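Local atomic coordinates of kinesin-like protein (Caenorhabditis elegans, PDB entry 5X3E), a protein that is a kinesin-6 motor (Zen4), which probably couples ATP hydrolysis to force production on microtubules, as in other kinesins. Residues A[295-300]-A[331-336]. Numbering follows the deposited sequence.
Sequences SHSVFT and LVDLAG
With CG anti to its carbonyl carbon (chi1 -48°), His296 swings its imidazole across to Leu334 and Ala335, which follow Asp333; the aspartate itself has CG anti to the backbone N (chi1 -171°), and its side chain touches Lys126 and Thr127 of the probable P-loop. The CA of Leu334 meets the His296 ring at its edge, 3.5 Å from His296 ND1, and Leu334 CD2 comes equally close to that nitrogen. On the next residue, Ala335 CB approaches His296 CE1 at 3.6 Å. The other ring nitrogen, NE2, is hydrogen-bonded to Ser359 OG on helix 350-375, so the ring links residues 334-335 to that helix. Replacing the imidazole by an alanine's methyl is likely to open a gap beside Leu334 and Ala335 and leave the Ser359 hydroxyl without its ring-nitrogen partner. Further along, strands 296-300 and 331-333 run antiparallel, their axes 4.7 Å apart at closest approach. Ser297 and Asp333 form a hydrogen-bonded pair: Asp333 N reaches Ser297 O in the carbonyl plane, whereas Ser297 N sits above the carbonyl plane of Asp333. Phe299 and Leu331 make the second such pair, Phe299 N to Leu331 O and Leu331 N to Phe299 O, each 2.9 Å. This is the central sheet of the kinesin motor domain, a P-loop NTPase fold; strands 213-225 and 114-119 continue it beyond the two partners. The sequence Asp-Leu-Ala-Gly at 333-336 matches the kinesin switch II motif, and the Ser-Ser-Arg-Ser-His run ending at His296 matches switch I, so the two strands join elements that in relatives sense the nucleotide. The Ser297 hydroxyl lies beside Asp333, with at most a weak, unsettled bond from Ser297 OG to Asp333 O (3.4 Å). On the opposite face of the sheet Val298 and Val332 flank each other, Val298 CG1 4.2 Å from Val332 CG2.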
loop_
_atom_site.group_PDB
_atom_site.type_symbol
_atom_site.label_atom_id
_atom_site.label_comp_id
_atom_site.label_asym_id
_atom_site.label_seq_id
_atom_site.Cartn_x
_atom_site.Cartn_y
_atom_site.Cartn_z
ATOM N N SER A 295 -2.465 7.517 12.392
ATOM C CA SER A 295 -1.191 7.395 11.692
ATOM C C SER A 295 -1.415 6.833 10.296
ATOM O O SER A 295 -2.485 6.309 9.979
ATOM C CB SER A 295 -0.208 6.498 12.461
ATOM O OG SER A 295 -0.735 5.193 12.626
ATOM N N HIS A 296 -0.381 6.943 9.465
ATOM C CA HIS A 296 -0.367 6.324 8.146
ATOM C C HIS A 296 0.391 5.007 8.242
ATOM O O HIS A 296 1.497 4.962 8.790
ATOM C CB HIS A 296 0.297 7.223 7.096
ATOM C CG HIS A 296 -0.180 8.642 7.103
ATOM N ND1 HIS A 296 -1.435 9.012 6.670
ATOM C CD2 HIS A 296 0.446 9.789 7.467
ATOM C CE1 HIS A 296 -1.566 10.323 6.774
ATOM N NE2 HIS A 296 -0.439 10.818 7.256
ATOM N N SER A 297 -0.198 3.941 7.714
ATOM C CA SER A 297 0.441 2.634 7.723
ATOM C C SER A 297 0.806 2.243 6.297
ATOM O O SER A 297 -0.042 2.286 5.398
ATOM C CB SER A 297 -0.467 1.581 8.363
ATOM O OG SER A 297 -1.717 1.550 7.715
ATOM N N VAL A 298 2.058 1.840 6.104
ATOM C CA VAL A 298 2.614 1.581 4.780
ATOM C C VAL A 298 3.086 0.135 4.747
ATOM O O VAL A 298 4.083 -0.221 5.392
ATOM C CB VAL A 298 3.760 2.546 4.445
ATOM C CG1 VAL A 298 4.286 2.284 3.043
ATOM C CG2 VAL A 298 3.294 3.993 4.596
ATOM N N PHE A 299 2.372 -0.699 4.006
ATOM C CA PHE A 299 2.726 -2.102 3.843
ATOM C C PHE A 299 3.191 -2.297 2.404
ATOM O O PHE A 299 2.413 -2.113 1.463
ATOM C CB PHE A 299 1.547 -3.003 4.192
ATOM C CG PHE A 299 1.898 -4.460 4.245
ATOM C CD1 PHE A 299 2.423 -5.019 5.397
ATOM C CD2 PHE A 299 1.700 -5.275 3.142
ATOM C CE1 PHE A 299 2.745 -6.363 5.448
ATOM C CE2 PHE A 299 2.021 -6.620 3.187
ATOM C CZ PHE A 299 2.544 -7.165 4.341
ATOM N N THR A 300 4.467 -2.625 2.228
ATOM C CA THR A 300 5.065 -2.733 0.902
ATOM C C THR A 300 5.397 -4.188 0.606
ATOM O O THR A 300 6.167 -4.816 1.342
ATOM C CB THR A 300 6.319 -1.871 0.799
ATOM O OG1 THR A 300 5.982 -0.504 1.070
ATOM C CG2 THR A 300 6.914 -1.978 -0.595
ATOM N N LEU A 331 0.715 -0.620 -0.296
ATOM C CA LEU A 331 -0.648 -0.407 0.177
ATOM C C LEU A 331 -0.591 0.484 1.411
ATOM O O LEU A 331 0.035 0.121 2.412
ATOM C CB LEU A 331 -1.320 -1.743 0.506
ATOM C CG LEU A 331 -1.431 -2.735 -0.654
ATOM C CD1 LEU A 331 -1.814 -4.102 -0.131
ATOM C CD2 LEU A 331 -2.446 -2.248 -1.680
ATOM N N VAL A 332 -1.246 1.641 1.342
ATOM C CA VAL A 332 -1.137 2.673 2.367
ATOM C C VAL A 332 -2.519 2.934 2.939
ATOM O O VAL A 332 -3.453 3.269 2.198
ATOM C CB VAL A 332 -0.535 3.969 1.804
ATOM C CG1 VAL A 332 -0.424 5.025 2.899
ATOM C CG2 VAL A 332 0.817 3.683 1.174
ATOM N N ASP A 333 -2.644 2.793 4.256
ATOM C CA ASP A 333 -3.888 3.063 4.969
ATOM C C ASP A 333 -3.706 4.402 5.675
ATOM O O ASP A 333 -3.133 4.473 6.765
ATOM C CB ASP A 333 -4.212 1.935 5.944
ATOM C CG ASP A 333 -5.593 2.069 6.552
ATOM O OD1 ASP A 333 -6.369 2.911 6.062
ATOM O OD2 ASP A 333 -5.903 1.339 7.519
ATOM N N LEU A 334 -4.189 5.465 5.036
ATOM C CA LEU A 334 -3.946 6.822 5.494
ATOM C C LEU A 334 -4.623 7.086 6.832
ATOM O O LEU A 334 -5.561 6.396 7.240
ATOM C CB LEU A 334 -4.446 7.835 4.466
ATOM C CG LEU A 334 -3.708 7.827 3.129
ATOM C CD1 LEU A 334 -4.385 8.760 2.145
ATOM C CD2 LEU A 334 -2.242 8.202 3.312
ATOM N N ALA A 335 -4.100 8.087 7.535
ATOM C CA ALA A 335 -4.750 8.564 8.742
ATOM C C ALA A 335 -6.098 9.181 8.392
ATOM O O ALA A 335 -6.322 9.648 7.271
ATOM C CB ALA A 335 -3.866 9.585 9.454
ATOM N N GLY A 336 -7.001 9.171 9.364
ATOM C CA GLY A 336 -8.313 9.759 9.184
ATOM C C GLY A 336 -8.236 11.232 8.838
ATOM O O GLY A 336 -7.504 11.988 9.485
#